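Local structure of aldo-keto reductase family 1 member C1 (1QWK) at residues Met115-Asn120 with Asp302-His307; Asp133-Phe138 with Leu164-Thr169; Val171-Val176 with Ser197-Ala202; Ser295-Leu300 with Asp310-Glu315. The protein probably reduces aldehydes with NADPH, in the manner of aldose reductases, as a TIM-barrel member of the aldo-keto reductase family. All blocks are in the same frame, centred on the assembly; numbering follows the deposited sequence.

Interaction 1 (Met115-Asn120 with Asp302-His307); sequences MPAAFN and DFMTGH
His307 NE2 donates to the backbone oxygen of Ala118, and at 2.8 Å (NE2 to O) this bond pins the C-terminal tail to the loop that follows barrel strand 110-113. In the TIM barrels of aldo-keto reductases these are two of the chain excursions that extend beyond the C-terminal ends of the strands. The oxygen lies close to the imidazole plane, but the bond is bent, with an N-H...O angle of 144°. A weak bond from the same NE2 runs to Ile127 O, while the other ring nitrogen, ND1, is bonded to the backbone N of Glu309. With CG anti to the backbone N (chi1 -167°), the ring reaches across to the loop, and Ala117 CB sits squarely above its centre in a CH-pi contact, 3.4 Å from the ring centroid. A leucine in place of His307 would probably leave Ala118 O without this donor and the methyl of Ala117 without its flat aromatic partner. The backbone turns back toward the loop through a type II turn, Met304 to His307; Gly306 stands where a CB would press on the preceding carbonyl oxygen. Aromatic rings continue the contact. Phe303 points an edge at the face of Phe119 in an offset edge-to-face pair, centroids 6.0 Å apart, and Phe119 CZ in turn approaches the carbonyl oxygen of Phe303, 3.4 Å away. Met304 SD packs on Pro116 CD and Ala117 CB. Next to His114, a predicted substrate-binding residue, Met115 adds a Met-aromatic contact, its SD meeting Phe303 CZ obliquely at 3.6 Å.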
loop_
_atom_site.group_PDB
_atom_site.type_symbol
_atom_site.label_atom_id
_atom_site.label_comp_id
_atom_site.label_asym_id
_atom_site.label_seq_id
_atom_site.Cartn_x
_atom_site.Cartn_y
_atom_site.Cartn_z
ATOM N N MET A 115 0.764 11.634 0.375
ATOM C CA MET A 115 -0.380 12.418 -0.093
ATOM C C MET A 115 0.167 13.454 -1.069
ATOM O O MET A 115 1.379 13.608 -1.210
ATOM C CB MET A 115 -1.035 13.179 1.069
ATOM C CG MET A 115 -1.584 12.325 2.207
ATOM S SD MET A 115 -3.153 11.527 1.774
ATOM C CE MET A 115 -3.099 10.095 2.870
ATOM N N PRO A 116 -0.724 14.162 -1.772
ATOM C CA PRO A 116 -0.285 15.192 -2.719
ATOM C C PRO A 116 -0.351 16.583 -2.079
ATOM O O PRO A 116 0.155 17.559 -2.637
ATOM C CB PRO A 116 -1.288 15.051 -3.857
ATOM C CG PRO A 116 -2.550 14.715 -3.117
ATOM C CD PRO A 116 -2.092 13.701 -2.093
ATOM N N ALA A 117 -0.959 16.652 -0.896
ATOM C CA ALA A 117 -1.160 17.913 -0.176
ATOM C C ALA A 117 -0.230 18.190 1.004
ATOM O O ALA A 117 -0.239 17.456 1.991
ATOM C CB ALA A 117 -2.604 17.982 0.293
ATOM N N ALA A 118 0.546 19.268 0.906
ATOM C CA ALA A 118 1.482 19.645 1.963
ATOM C C ALA A 118 0.809 20.437 3.088
ATOM O O ALA A 118 -0.103 21.229 2.852
ATOM C CB ALA A 118 2.636 20.459 1.370
ATOM N N PHE A 119 1.287 20.212 4.310
ATOM C CA PHE A 119 0.783 20.876 5.514
ATOM C C PHE A 119 1.966 21.276 6.388
ATOM O O PHE A 119 3.100 20.859 6.142
ATOM C CB PHE A 119 -0.097 19.923 6.337
ATOM C CG PHE A 119 -1.489 19.729 5.798
ATOM C CD1 PHE A 119 -2.584 20.294 6.450
ATOM C CD2 PHE A 119 -1.717 18.942 4.680
ATOM C CE1 PHE A 119 -3.883 20.072 5.991
ATOM C CE2 PHE A 119 -3.011 18.715 4.213
ATOM C CZ PHE A 119 -4.093 19.278 4.873
ATOM N N ASN A 120 1.705 22.087 7.410
ATOM C CA ASN A 120 2.764 22.475 8.337
ATOM C C ASN A 120 2.822 21.357 9.387
ATOM O O ASN A 120 2.082 20.385 9.288
ATOM C CB ASN A 120 2.456 23.836 8.977
ATOM C CG ASN A 120 1.220 23.816 9.852
ATOM O OD1 ASN A 120 0.333 22.980 9.684
ATOM N ND2 ASN A 120 1.148 24.761 10.786
ATOM N N ASP A 302 -10.301 12.920 4.141
ATOM C CA ASP A 302 -10.958 14.230 4.176
ATOM C C ASP A 302 -10.230 15.390 4.844
ATOM O O ASP A 302 -10.691 16.529 4.769
ATOM C CB ASP A 302 -12.385 14.116 4.742
ATOM C CG ASP A 302 -12.427 13.574 6.153
ATOM O OD1 ASP A 302 -11.471 13.796 6.918
ATOM O OD2 ASP A 302 -13.444 12.936 6.503
ATOM N N PHE A 303 -9.093 15.121 5.477
ATOM C CA PHE A 303 -8.325 16.204 6.073
ATOM C C PHE A 303 -7.783 17.081 4.936
ATOM O O PHE A 303 -7.346 18.208 5.169
ATOM C CB PHE A 303 -7.171 15.650 6.920
ATOM C CG PHE A 303 -6.175 14.832 6.143
ATOM C CD1 PHE A 303 -5.135 15.445 5.450
ATOM C CD2 PHE A 303 -6.271 13.443 6.114
ATOM C CE1 PHE A 303 -4.208 14.686 4.735
ATOM C CE2 PHE A 303 -5.348 12.675 5.401
ATOM C CZ PHE A 303 -4.314 13.298 4.713
ATOM N N MET A 304 -7.813 16.563 3.708
ATOM C CA MET A 304 -7.340 17.318 2.547
ATOM C C MET A 304 -8.387 18.300 2.031
ATOM O O MET A 304 -8.092 19.121 1.172
ATOM C CB MET A 304 -6.957 16.388 1.387
ATOM C CG MET A 304 -5.649 15.622 1.556
ATOM S SD MET A 304 -5.032 14.950 -0.026
ATOM C CE MET A 304 -6.254 13.677 -0.384
ATOM N N THR A 305 -9.611 18.199 2.541
ATOM C CA THR A 305 -10.695 19.084 2.116
ATOM C C THR A 305 -10.289 20.563 2.171
ATOM O O THR A 305 -9.839 21.050 3.205
ATOM C CB THR A 305 -11.948 18.878 3.005
ATOM O OG1 THR A 305 -12.314 17.495 2.993
ATOM C CG2 THR A 305 -13.120 19.707 2.486
ATOM N N GLY A 306 -10.449 21.268 1.053
ATOM C CA GLY A 306 -10.105 22.679 1.019
ATOM C C GLY A 306 -8.691 22.987 0.569
ATOM O O GLY A 306 -8.368 24.130 0.242
ATOM N N HIS A 307 -7.840 21.970 0.549
ATOM C CA HIS A 307 -6.459 22.152 0.133
ATOM C C HIS A 307 -6.442 22.240 -1.389
ATOM O O HIS A 307 -7.146 21.490 -2.064
ATOM C CB HIS A 307 -5.620 20.963 0.615
ATOM C CG HIS A 307 -4.144 21.177 0.506
ATOM N ND1 HIS A 307 -3.489 21.262 -0.703
ATOM C CD2 HIS A 307 -3.192 21.310 1.460
ATOM C CE1 HIS A 307 -2.195 21.436 -0.490
ATOM N NE2 HIS A 307 -1.990 21.467 0.816
#

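Interaction 2 (Asp133-Phe138 with Leu164-Thr169); sequences DVWRQF and LALGLT
The indole of Trp135 turns its NE1 edge to Thr169 O and has Phe138 CB over one face, toward the rim, whereas the guanidinium of Arg136 carries Leu168 CD1 over the centre of one face and a water at its edge. Both flat groups extend from helix 131-143 of the TIM barrel toward the loop that leads from helix 157-164 into strand 173-177. Trp135 CG stands anti to the backbone N (chi1 -168°), which directs the ring to the loop and lets it pack against Val150 and Val152 of strand 150-153. Its NE1 donates to Thr169 O over 2.9 Å; the oxygen lies in the indole plane and receives the N-H nearly along the C=O axis. A phenylalanine at Trp135 would probably leave this carbonyl without its indole donor and open a gap beside Val171. Thr169 is held a second time, its OG1 bonded to OD1 of Asp139, one turn after Trp135 on the helix. Toward the surface, Leu166 CD1 touches both side chains, 4.3 Å from Trp135 CD1 and 4.0 Å from Arg136 CG. The loop gets its shape from a type I turn, Leu164 to Gly167, whose glycine adopts a positive phi. The water at the guanidinium edge accepts from Arg136 NH1, a long 3.3 Å, and donates to Leu166 O at 2.7 Å.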
loop_
_atom_site.group_PDB
_atom_site.type_symbol
_atom_site.label_atom_id
_atom_site.label_comp_id
_atom_site.label_asym_id
_atom_site.label_seq_id
_atom_site.Cartn_x
_atom_site.Cartn_y
_atom_site.Cartn_z
ATOM N N ASP A 133 6.325 20.915 -7.642
ATOM C CA ASP A 133 7.423 21.236 -6.737
ATOM C C ASP A 133 7.723 20.061 -5.818
ATOM O O ASP A 133 8.881 19.812 -5.463
ATOM C CB ASP A 133 7.093 22.483 -5.910
ATOM C CG ASP A 133 7.094 23.751 -6.747
ATOM O OD1 ASP A 133 7.731 23.756 -7.827
ATOM O OD2 ASP A 133 6.477 24.749 -6.321
ATOM N N VAL A 134 6.675 19.339 -5.435
ATOM C CA VAL A 134 6.826 18.173 -4.574
ATOM C C VAL A 134 7.603 17.106 -5.335
ATOM O O VAL A 134 8.563 16.524 -4.818
ATOM C CB VAL A 134 5.451 17.583 -4.166
ATOM C CG1 VAL A 134 5.645 16.281 -3.382
ATOM C CG2 VAL A 134 4.687 18.585 -3.322
ATOM N N TRP A 135 7.202 16.850 -6.576
ATOM C CA TRP A 135 7.893 15.829 -7.349
ATOM C C TRP A 135 9.370 16.145 -7.606
ATOM O O TRP A 135 10.200 15.234 -7.654
ATOM C CB TRP A 135 7.183 15.575 -8.678
ATOM C CG TRP A 135 7.698 14.346 -9.337
ATOM C CD1 TRP A 135 8.367 14.267 -10.518
ATOM C CD2 TRP A 135 7.668 13.019 -8.796
ATOM N NE1 TRP A 135 8.766 12.971 -10.750
ATOM C CE2 TRP A 135 8.350 12.183 -9.708
ATOM C CE3 TRP A 135 7.135 12.456 -7.624
ATOM C CZ2 TRP A 135 8.513 10.810 -9.490
ATOM C CZ3 TRP A 135 7.299 11.088 -7.406
ATOM C CH2 TRP A 135 7.984 10.284 -8.336
ATOM N N ARG A 136 9.710 17.420 -7.772
ATOM C CA ARG A 136 11.107 17.766 -8.005
ATOM C C ARG A 136 11.976 17.285 -6.838
ATOM O O ARG A 136 13.128 16.895 -7.038
ATOM C CB ARG A 136 11.272 19.279 -8.205
ATOM C CG ARG A 136 10.467 19.845 -9.370
ATOM C CD ARG A 136 10.902 21.266 -9.707
ATOM N NE ARG A 136 12.155 21.260 -10.450
ATOM C CZ ARG A 136 12.241 21.161 -11.773
ATOM N NH1 ARG A 136 11.143 21.077 -12.513
ATOM N NH2 ARG A 136 13.428 21.111 -12.356
ATOM N N GLN A 137 11.435 17.297 -5.622
ATOM C CA GLN A 137 12.215 16.828 -4.478
ATOM C C GLN A 137 12.415 15.312 -4.534
ATOM O O GLN A 137 13.449 14.795 -4.105
ATOM C CB GLN A 137 11.543 17.208 -3.155
ATOM C CG GLN A 137 11.451 18.705 -2.901
ATOM C CD GLN A 137 11.085 19.018 -1.468
ATOM O OE1 GLN A 137 11.906 18.867 -0.560
ATOM N NE2 GLN A 137 9.843 19.432 -1.252
ATOM N N PHE A 138 11.424 14.601 -5.063
ATOM C CA PHE A 138 11.528 13.152 -5.178
ATOM C C PHE A 138 12.563 12.800 -6.236
ATOM O O PHE A 138 13.334 11.849 -6.082
ATOM C CB PHE A 138 10.154 12.546 -5.503
ATOM C CG PHE A 138 9.302 12.327 -4.283
ATOM C CD1 PHE A 138 9.391 11.135 -3.564
ATOM C CD2 PHE A 138 8.501 13.355 -3.779
ATOM C CE1 PHE A 138 8.707 10.969 -2.366
ATOM C CE2 PHE A 138 7.814 13.196 -2.578
ATOM C CZ PHE A 138 7.918 12.000 -1.864
ATOM N N LEU A 164 4.652 13.974 -14.332
ATOM C CA LEU A 164 5.320 13.353 -15.477
ATOM C C LEU A 164 5.773 14.371 -16.511
ATOM O O LEU A 164 6.853 14.241 -17.088
ATOM C CB LEU A 164 4.386 12.346 -16.153
ATOM C CG LEU A 164 4.001 11.098 -15.358
ATOM C CD1 LEU A 164 2.994 10.287 -16.152
ATOM C CD2 LEU A 164 5.250 10.270 -15.070
ATOM N N ALA A 165 4.941 15.384 -16.734
ATOM C CA ALA A 165 5.217 16.428 -17.713
ATOM C C ALA A 165 6.506 17.204 -17.459
ATOM O O ALA A 165 7.036 17.834 -18.369
ATOM C CB ALA A 165 4.038 17.395 -17.775
ATOM N N LEU A 166 7.005 17.163 -16.227
ATOM C CA LEU A 166 8.231 17.875 -15.879
ATOM C C LEU A 166 9.454 17.342 -16.613
ATOM O O LEU A 166 10.462 18.038 -16.734
ATOM C CB LEU A 166 8.479 17.792 -14.375
ATOM C CG LEU A 166 7.441 18.453 -13.471
ATOM C CD1 LEU A 166 7.850 18.261 -12.015
ATOM C CD2 LEU A 166 7.337 19.934 -13.801
ATOM N N GLY A 167 9.370 16.103 -17.084
ATOM C CA GLY A 167 10.485 15.518 -17.803
ATOM C C GLY A 167 11.623 15.081 -16.898
ATOM O O GLY A 167 12.764 14.959 -17.342
ATOM N N LEU A 168 11.321 14.857 -15.625
ATOM C CA LEU A 168 12.329 14.412 -14.671
ATOM C C LEU A 168 12.158 12.903 -14.491
ATOM O O LEU A 168 11.640 12.220 -15.381
ATOM C CB LEU A 168 12.141 15.131 -13.327
ATOM C CG LEU A 168 12.121 16.663 -13.385
ATOM C CD1 LEU A 168 11.887 17.227 -11.989
ATOM C CD2 LEU A 168 13.441 17.174 -13.961
ATOM N N THR A 169 12.597 12.377 -13.353
ATOM C CA THR A 169 12.457 10.952 -13.086
ATOM C C THR A 169 10.973 10.590 -13.168
ATOM O O THR A 169 10.126 11.275 -12.597
ATOM C CB THR A 169 12.998 10.599 -11.678
ATOM O OG1 THR A 169 14.402 10.890 -11.628
ATOM C CG2 THR A 169 12.783 9.121 -11.372
HETATM O O HOH W 1 10.935 20.491 -15.733
#

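Interaction 3 (Val171-Val176 with Ser197-Ala202); sequences VHNSQV and SVTSYA
Asn173 and Thr199 set their side chains at about a right angle on the face of the sheet that lines the barrel interior, and Ser197 stands beside them. ND2 of Asn173 serves two hydroxyls: Ser197 OG, 2.9 Å away and exactly in the amide plane, and Thr199 OG1, 3.0 Å away and tilted from that plane. OG of Ser197 occupies the position between its backbone N and carbonyl carbon (chi1 67°), from which it donates a hydrogen bond to His172 O. Thr199 OG1 donates to a water that in turn donates to Asn173 OD1 at 2.8 Å, closing a small ring of bonds. Further along, the side chains of Gln175 and Thr199 cross at a slant, with Gln175 CG 3.9 Å from Thr199 CG2, and the Tyr201 ring lays one face over the carbonyl carbon of Val176, which sits toward the ring's rim, while its OH is bonded by Asn154 and Gln301. The strands 173-177 and 197-201 that carry these groups run parallel, joined by helix 185-193 in one of the beta-alpha-beta units of the TIM barrel. Their backbone bonds alternate, Ser174 N to Ser197 O, then Thr199 N to Ser174 O, and so on to Tyr201 N. Ser174, Val176 and Val198 face outward toward that helix. Inside, the polar groups of Asn173, Ser197 and Thr199 are bonded to one another, to His172 O and to the water, a network that fixes the amide's rotation two residues before Gln175, which adjoins Lys81 and Tyr52 of the predicted active site.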
loop_
_atom_site.group_PDB
_atom_site.type_symbol
_atom_site.label_atom_id
_atom_site.label_comp_id
_atom_site.label_asym_id
_atom_site.label_seq_id
_atom_site.Cartn_x
_atom_site.Cartn_y
_atom_site.Cartn_z
ATOM N N VAL A 171 7.348 8.681 -12.556
ATOM C CA VAL A 171 6.706 8.168 -11.353
ATOM C C VAL A 171 6.758 6.650 -11.552
ATOM O O VAL A 171 6.232 6.137 -12.537
ATOM C CB VAL A 171 5.242 8.642 -11.262
ATOM C CG1 VAL A 171 4.537 7.946 -10.106
ATOM C CG2 VAL A 171 5.201 10.158 -11.071
ATOM N N HIS A 172 7.388 5.927 -10.626
ATOM C CA HIS A 172 7.529 4.473 -10.766
ATOM C C HIS A 172 6.369 3.667 -10.194
ATOM O O HIS A 172 6.122 2.539 -10.625
ATOM C CB HIS A 172 8.819 3.982 -10.084
ATOM C CG HIS A 172 10.064 4.688 -10.534
ATOM N ND1 HIS A 172 10.479 4.713 -11.850
ATOM C CD2 HIS A 172 10.998 5.369 -9.833
ATOM C CE1 HIS A 172 11.615 5.379 -11.938
ATOM N NE2 HIS A 172 11.954 5.788 -10.727
ATOM N N ASN A 173 5.667 4.238 -9.220
ATOM C CA ASN A 173 4.567 3.533 -8.567
ATOM C C ASN A 173 3.501 4.478 -8.017
ATOM O O ASN A 173 3.789 5.623 -7.665
ATOM C CB ASN A 173 5.147 2.661 -7.437
ATOM C CG ASN A 173 4.077 2.037 -6.539
ATOM O OD1 ASN A 173 3.762 2.556 -5.462
ATOM N ND2 ASN A 173 3.528 0.911 -6.975
ATOM N N SER A 174 2.265 3.991 -7.974
ATOM C CA SER A 174 1.133 4.733 -7.431
ATOM C C SER A 174 0.422 3.777 -6.481
ATOM O O SER A 174 -0.003 2.694 -6.884
ATOM C CB SER A 174 0.167 5.161 -8.540
ATOM O OG SER A 174 -1.056 5.629 -7.979
ATOM N N GLN A 175 0.317 4.172 -5.216
ATOM C CA GLN A 175 -0.341 3.349 -4.213
ATOM C C GLN A 175 -1.673 3.985 -3.862
ATOM O O GLN A 175 -1.725 5.118 -3.377
ATOM C CB GLN A 175 0.521 3.222 -2.953
ATOM C CG GLN A 175 -0.074 2.278 -1.919
ATOM C CD GLN A 175 0.814 2.071 -0.704
ATOM O OE1 GLN A 175 2.000 1.739 -0.827
ATOM N NE2 GLN A 175 0.238 2.242 0.476
ATOM N N VAL A 176 -2.756 3.256 -4.113
ATOM C CA VAL A 176 -4.091 3.772 -3.837
ATOM C C VAL A 176 -5.020 2.704 -3.275
ATOM O O VAL A 176 -4.708 1.513 -3.290
ATOM C CB VAL A 176 -4.751 4.316 -5.128
ATOM C CG1 VAL A 176 -3.936 5.469 -5.699
ATOM C CG2 VAL A 176 -4.883 3.196 -6.161
ATOM N N SER A 197 3.545 1.375 -12.079
ATOM C CA SER A 197 3.043 0.215 -11.362
ATOM C C SER A 197 1.992 0.695 -10.365
ATOM O O SER A 197 2.034 1.842 -9.911
ATOM C CB SER A 197 4.181 -0.524 -10.635
ATOM O OG SER A 197 4.726 0.254 -9.583
ATOM N N VAL A 198 1.030 -0.169 -10.059
ATOM C CA VAL A 198 -0.029 0.172 -9.122
ATOM C C VAL A 198 -0.017 -0.768 -7.924
ATOM O O VAL A 198 0.068 -1.987 -8.082
ATOM C CB VAL A 198 -1.435 0.077 -9.787
ATOM C CG1 VAL A 198 -2.525 0.436 -8.767
ATOM C CG2 VAL A 198 -1.504 0.997 -10.993
ATOM N N THR A 199 -0.081 -0.189 -6.730
ATOM C CA THR A 199 -0.123 -0.964 -5.501
ATOM C C THR A 199 -1.450 -0.666 -4.832
ATOM O O THR A 199 -1.829 0.495 -4.644
ATOM C CB THR A 199 1.008 -0.593 -4.520
ATOM O OG1 THR A 199 2.268 -1.013 -5.057
ATOM C CG2 THR A 199 0.782 -1.278 -3.175
ATOM N N SER A 200 -2.163 -1.725 -4.488
ATOM C CA SER A 200 -3.454 -1.615 -3.833
ATOM C C SER A 200 -3.341 -1.725 -2.326
ATOM O O SER A 200 -2.673 -2.630 -1.823
ATOM C CB SER A 200 -4.367 -2.749 -4.315
ATOM O OG SER A 200 -5.270 -3.153 -3.290
ATOM N N TYR A 201 -3.968 -0.802 -1.602
ATOM C CA TYR A 201 -4.007 -0.937 -0.149
ATOM C C TYR A 201 -5.482 -1.165 0.161
ATOM O O TYR A 201 -6.333 -0.911 -0.699
ATOM C CB TYR A 201 -3.416 0.276 0.597
ATOM C CG TYR A 201 -4.122 1.614 0.528
ATOM C CD1 TYR A 201 -5.339 1.836 1.183
ATOM C CD2 TYR A 201 -3.507 2.698 -0.094
ATOM C CE1 TYR A 201 -5.915 3.114 1.228
ATOM C CE2 TYR A 201 -4.071 3.970 -0.054
ATOM C CZ TYR A 201 -5.267 4.175 0.604
ATOM O OH TYR A 201 -5.807 5.444 0.647
ATOM N N ALA A 202 -5.783 -1.672 1.354
ATOM C CA ALA A 202 -7.157 -1.989 1.751
ATOM C C ALA A 202 -7.728 -3.006 0.762
ATOM O O ALA A 202 -8.911 -2.977 0.418
ATOM C CB ALA A 202 -8.019 -0.726 1.769
HETATM O O HOH W 2 3.455 0.985 -3.111
#

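Interaction 4 (Ser295-Leu300 with Asp310-Glu315)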
loop_
_atom_site.group_PDB
_atom_site.type_symbol
_atom_site.label_atom_id
_atom_site.label_comp_id
_atom_site.label_asym_id
_atom_site.label_seq_id
_atom_site.Cartn_x
_atom_site.Cartn_y
_atom_site.Cartn_z
ATOM N N SER A 295 -19.315 0.180 -5.866
ATOM C CA SER A 295 -18.121 1.013 -5.892
ATOM C C SER A 295 -18.284 2.192 -4.947
ATOM O O SER A 295 -19.174 3.027 -5.120
ATOM C CB SER A 295 -17.857 1.524 -7.307
ATOM O OG SER A 295 -16.734 2.385 -7.333
ATOM N N GLN A 296 -17.418 2.258 -3.943
ATOM C CA GLN A 296 -17.473 3.342 -2.975
ATOM C C GLN A 296 -16.137 3.478 -2.266
ATOM O O GLN A 296 -15.615 2.510 -1.714
ATOM C CB GLN A 296 -18.576 3.076 -1.947
ATOM C CG GLN A 296 -18.912 4.280 -1.084
ATOM C CD GLN A 296 -19.974 3.976 -0.047
ATOM O OE1 GLN A 296 -21.044 3.453 -0.367
ATOM N NE2 GLN A 296 -19.689 4.313 1.206
ATOM N N ARG A 297 -15.589 4.685 -2.290
ATOM C CA ARG A 297 -14.312 4.959 -1.641
ATOM C C ARG A 297 -14.471 4.882 -0.121
ATOM O O ARG A 297 -15.319 5.563 0.456
ATOM C CB ARG A 297 -13.823 6.350 -2.050
ATOM C CG ARG A 297 -12.424 6.690 -1.577
ATOM C CD ARG A 297 -12.103 8.147 -1.851
ATOM N NE ARG A 297 -12.096 8.489 -3.271
ATOM C CZ ARG A 297 -11.130 8.159 -4.124
ATOM N NH1 ARG A 297 -10.081 7.462 -3.710
ATOM N NH2 ARG A 297 -11.189 8.563 -5.390
ATOM N N LEU A 298 -13.655 4.052 0.525
ATOM C CA LEU A 298 -13.710 3.881 1.978
ATOM C C LEU A 298 -12.801 4.852 2.719
ATOM O O LEU A 298 -13.088 5.252 3.848
ATOM C CB LEU A 298 -13.312 2.453 2.362
ATOM C CG LEU A 298 -14.163 1.308 1.803
ATOM C CD1 LEU A 298 -13.612 -0.032 2.281
ATOM C CD2 LEU A 298 -15.604 1.486 2.250
ATOM N N PHE A 299 -11.691 5.207 2.089
ATOM C CA PHE A 299 -10.729 6.125 2.689
ATOM C C PHE A 299 -10.791 7.477 1.992
ATOM O O PHE A 299 -10.124 7.712 0.985
ATOM C CB PHE A 299 -9.332 5.519 2.588
ATOM C CG PHE A 299 -9.155 4.286 3.427
ATOM C CD1 PHE A 299 -8.714 4.383 4.741
ATOM C CD2 PHE A 299 -9.463 3.030 2.917
ATOM C CE1 PHE A 299 -8.579 3.246 5.540
ATOM C CE2 PHE A 299 -9.332 1.885 3.707
ATOM C CZ PHE A 299 -8.890 1.995 5.021
ATOM N N LEU A 300 -11.597 8.367 2.554
ATOM C CA LEU A 300 -11.801 9.692 1.993
ATOM C C LEU A 300 -10.654 10.680 2.209
ATOM O O LEU A 300 -10.591 11.700 1.525
ATOM C CB LEU A 300 -13.093 10.282 2.567
ATOM C CG LEU A 300 -14.322 9.369 2.481
ATOM C CD1 LEU A 300 -15.511 10.051 3.138
ATOM C CD2 LEU A 300 -14.621 9.044 1.030
ATOM N N ASP A 310 -6.082 18.902 -3.133
ATOM C CA ASP A 310 -6.924 17.814 -2.639
ATOM C C ASP A 310 -7.208 16.922 -3.847
ATOM O O ASP A 310 -7.910 17.322 -4.774
ATOM C CB ASP A 310 -8.236 18.373 -2.071
ATOM C CG ASP A 310 -9.208 17.283 -1.664
ATOM O OD1 ASP A 310 -8.823 16.089 -1.685
ATOM O OD2 ASP A 310 -10.360 17.617 -1.315
ATOM N N ALA A 311 -6.658 15.711 -3.835
ATOM C CA ALA A 311 -6.832 14.774 -4.945
ATOM C C ALA A 311 -8.277 14.369 -5.229
ATOM O O ALA A 311 -8.620 14.028 -6.364
ATOM C CB ALA A 311 -5.992 13.516 -4.696
ATOM N N PHE A 312 -9.118 14.401 -4.200
ATOM C CA PHE A 312 -10.518 13.996 -4.339
ATOM C C PHE A 312 -11.480 15.183 -4.225
ATOM O O PHE A 312 -12.655 15.006 -3.901
ATOM C CB PHE A 312 -10.873 12.951 -3.269
ATOM C CG PHE A 312 -9.816 11.886 -3.063
ATOM C CD1 PHE A 312 -9.133 11.335 -4.143
ATOM C CD2 PHE A 312 -9.527 11.421 -1.779
ATOM C CE1 PHE A 312 -8.175 10.333 -3.954
ATOM C CE2 PHE A 312 -8.575 10.421 -1.578
ATOM C CZ PHE A 312 -7.898 9.877 -2.668
ATOM N N ALA A 313 -10.977 16.382 -4.508
ATOM C CA ALA A 313 -11.777 17.602 -4.424
ATOM C C ALA A 313 -13.169 17.492 -5.048
ATOM O O ALA A 313 -14.147 18.001 -4.497
ATOM C CB ALA A 313 -11.017 18.765 -5.056
ATOM N N ALA A 314 -13.254 16.825 -6.193
ATOM C CA ALA A 314 -14.521 16.668 -6.904
ATOM C C ALA A 314 -15.563 15.823 -6.181
ATOM O O ALA A 314 -16.747 15.863 -6.529
ATOM C CB ALA A 314 -14.261 16.091 -8.292
ATOM N N GLU A 315 -15.132 15.060 -5.181
ATOM C CA GLU A 315 -16.041 14.196 -4.427
ATOM C C GLU A 315 -16.511 14.811 -3.109
ATOM O O GLU A 315 -17.374 14.251 -2.437
ATOM C CB GLU A 315 -15.362 12.854 -4.130
ATOM C CG GLU A 315 -14.725 12.193 -5.338
ATOM C CD GLU A 315 -14.057 10.866 -5.003
ATOM O OE1 GLU A 315 -13.248 10.389 -5.822
ATOM O OE2 GLU A 315 -14.346 10.296 -3.931
#
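Arg297, Phe312 and Glu315 carry nearly all of this contact, in which the C-terminal tail of an aldo-keto reductase folds back on itself after its last helix, 283-289. The guanidinium of Arg297 lies flat on the phenyl ring of Phe312, the planes only 18° apart and the centres separated by 3.8 Å. It is a stacked cation-pi pair, with NH1 placed toward the rim of the ring, 3.4 Å from Phe312 CZ. Arg297 starts out extended and then bends at chi3 (-63°), which brings the charged group over the ring and turns its NE side to Glu315. That carboxylate is gripped side-on by two nitrogens: NE donates to OE2 at 3.0 Å and NH2 to OE1 at 2.8 Å. Both bonds are fairly straight, both oxygens are met on the syn side, and both lie near the guanidinium plane, although the carboxylate itself is twisted 29° from it. Phe312 is also met at its edge by Leu300 O, 3.5 Å from CD2. Its backbone is shaped by Asp310, whose OD1 accepts from Phe312 N in an Asx turn within the type I turn Asp310 to Ala313. Arg316 ties the same region together, forming a salt bridge with Asp310 and donating to Leu300 O. Glu315 thus holds the edge of the guanidinium while Phe312 covers a face, so the cation is likely to be fixed in both tilt and rotation at the protein surface, and its charge is probably balanced by the carboxylate and eased by the ring's electrons.

From the N terminus, residues 115-120 open the widest loop, which interaction 1 closes only at 302-307. Within it interactions 2 and 3 follow one another: 133-138 meets 164-169, joining a barrel helix to the next helix-to-strand loop, and 171-176 then pairs with 197-202 in the barrel wall. These two touch where Trp135 and Leu164 pack on Val171. Interaction 4 opens at 295-300, before interaction 1 has closed, and ends at 310-315, so the two cross, meeting where Met304 and Pro116 pack against Asp310 and Ala311. Phe299 of interaction 4 also rests on Tyr201 and Ala202, linking the tail to the end of strand 197-201.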